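Local coordinates for protein TRNA (adenine(9)-n1)-methyltransferase (Sulfolobus acidocaldarius, PDB 5A7Z) that catalyses the S-adenosyl-L-methionine-dependent methylation of adenosine at position 9 of tRNA, giving N1-methyladenosine, at residues A186-Q189 with I190-H194. Numbering follows the deposited sequence.
Sequences ATDQ and ILRDH
T187 caps the start of helix 188-192: its OG1 accepts from I190 N at 3.0 Å, and the N-H points nearly straight at it. The torsion accounts for this, since at chi1 64° the hydroxyl sits between backbone N and carbonyl carbon, turned back over the first turn, while I190 lays its CG1 against the same oxygen. The first backbone bond of the turn, L191 N to T187 O, is long at 3.3 Å; R192 N to D188 O and D193 N to Q189 O continue the i to i+4 pattern. One turn on, R192 bends at its second torsion and brings its guanidinium back beside D188 and Q189. Q189 OE1 meets the guanidinium edge through NH1 at 3.1 Å, a weak bond of 132°. The D188 carboxylate runs nearly parallel to the R192 guanidinium (2°) but is offset from its plane, and OD1 to NH2 is 3.9 Å, a long salt bridge; stronger partners are L259 N for OD1 and V252 O for NH2. A leucine in place of R192 would probably leave D188 without this opposite charge and V252 O without its guanidinium donor. Further along, H194 ND1 donates to I190 O, 2.9 Å away at the ring edge. Together these contacts describe an N-capped short helix linking strands 184-185 and 196-202 in the SPOUT methyltransferase domain, its D188–R192 side joined to the C-terminal helical region.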
loop_
_atom_site.group_PDB
_atom_site.type_symbol
_atom_site.label_atom_id
_atom_site.label_comp_id
_atom_site.label_asym_id
_atom_site.label_seq_id
_atom_site.Cartn_x
_atom_site.Cartn_y
_atom_site.Cartn_z
ATOM N N ALA A 186 -13.926 13.163 -1.686
ATOM C CA ALA A 186 -12.628 12.927 -1.096
ATOM C C ALA A 186 -11.767 14.193 -1.170
ATOM O O ALA A 186 -11.714 14.866 -2.192
ATOM C CB ALA A 186 -11.933 11.765 -1.782
ATOM N N THR A 187 -11.108 14.503 -0.067
ATOM C CA THR A 187 -10.086 15.522 -0.038
ATOM C C THR A 187 -8.804 14.879 0.451
ATOM O O THR A 187 -8.804 13.736 0.933
ATOM C CB THR A 187 -10.434 16.622 0.958
ATOM O OG1 THR A 187 -10.462 16.059 2.259
ATOM C CG2 THR A 187 -11.778 17.245 0.660
ATOM N N ASP A 188 -7.716 15.620 0.343
ATOM C CA ASP A 188 -6.421 15.161 0.814
ATOM C C ASP A 188 -6.519 14.753 2.277
ATOM O O ASP A 188 -6.038 13.692 2.674
ATOM C CB ASP A 188 -5.345 16.258 0.613
ATOM C CG ASP A 188 -4.859 16.353 -0.853
ATOM O OD1 ASP A 188 -4.130 15.431 -1.286
ATOM O OD2 ASP A 188 -5.208 17.338 -1.573
ATOM N N GLN A 189 -7.181 15.570 3.078
ATOM C CA GLN A 189 -7.159 15.349 4.504
ATOM C C GLN A 189 -8.115 14.235 4.904
ATOM O O GLN A 189 -7.780 13.420 5.773
ATOM C CB GLN A 189 -7.419 16.655 5.274
ATOM C CG GLN A 189 -6.277 17.693 5.149
ATOM C CD GLN A 189 -4.864 17.087 5.277
ATOM O OE1 GLN A 189 -4.139 16.913 4.273
ATOM N NE2 GLN A 189 -4.474 16.751 6.509
ATOM N N ILE A 190 -9.259 14.131 4.234
ATOM C CA ILE A 190 -10.138 12.990 4.504
ATOM C C ILE A 190 -9.325 11.702 4.436
ATOM O O ILE A 190 -9.415 10.844 5.309
ATOM C CB ILE A 190 -11.274 12.858 3.504
ATOM C CG1 ILE A 190 -12.252 14.036 3.619
ATOM C CG2 ILE A 190 -12.013 11.537 3.737
ATOM C CD1 ILE A 190 -12.820 14.238 4.993
ATOM N N LEU A 191 -8.506 11.590 3.397
ATOM C CA LEU A 191 -7.702 10.398 3.196
ATOM C C LEU A 191 -6.609 10.222 4.224
ATOM O O LEU A 191 -6.402 9.117 4.705
ATOM C CB LEU A 191 -7.095 10.387 1.809
ATOM C CG LEU A 191 -8.099 10.444 0.663
ATOM C CD1 LEU A 191 -7.356 10.301 -0.646
ATOM C CD2 LEU A 191 -9.175 9.369 0.814
ATOM N N ARG A 192 -5.900 11.298 4.567
ATOM C CA ARG A 192 -4.801 11.178 5.519
ATOM C C ARG A 192 -5.360 10.883 6.896
ATOM O O ARG A 192 -4.748 10.174 7.682
ATOM C CB ARG A 192 -3.915 12.426 5.531
ATOM C CG ARG A 192 -3.304 12.729 4.162
ATOM C CD ARG A 192 -1.849 13.201 4.214
ATOM N NE ARG A 192 -1.277 13.284 2.863
ATOM C CZ ARG A 192 -1.532 14.264 1.986
ATOM N NH1 ARG A 192 -2.310 15.295 2.332
ATOM N NH2 ARG A 192 -1.007 14.223 0.760
ATOM N N ASP A 193 -6.563 11.362 7.153
ATOM C CA ASP A 193 -7.184 11.167 8.449
ATOM C C ASP A 193 -7.804 9.808 8.663
ATOM O O ASP A 193 -8.268 9.545 9.751
ATOM C CB ASP A 193 -8.265 12.214 8.677
ATOM C CG ASP A 193 -7.694 13.610 8.889
ATOM O OD1 ASP A 193 -6.435 13.754 8.853
ATOM O OD2 ASP A 193 -8.509 14.556 9.061
ATOM N N HIS A 194 -7.848 8.955 7.653
ATOM C CA HIS A 194 -8.404 7.632 7.832
ATOM C C HIS A 194 -7.343 6.580 7.695
ATOM O O HIS A 194 -6.358 6.810 7.079
ATOM C CB HIS A 194 -9.537 7.398 6.881
ATOM C CG HIS A 194 -10.806 8.031 7.311
ATOM N ND1 HIS A 194 -11.099 9.343 7.052
ATOM C CD2 HIS A 194 -11.858 7.539 7.995
ATOM C CE1 HIS A 194 -12.281 9.634 7.550
ATOM N NE2 HIS A 194 -12.761 8.557 8.132
#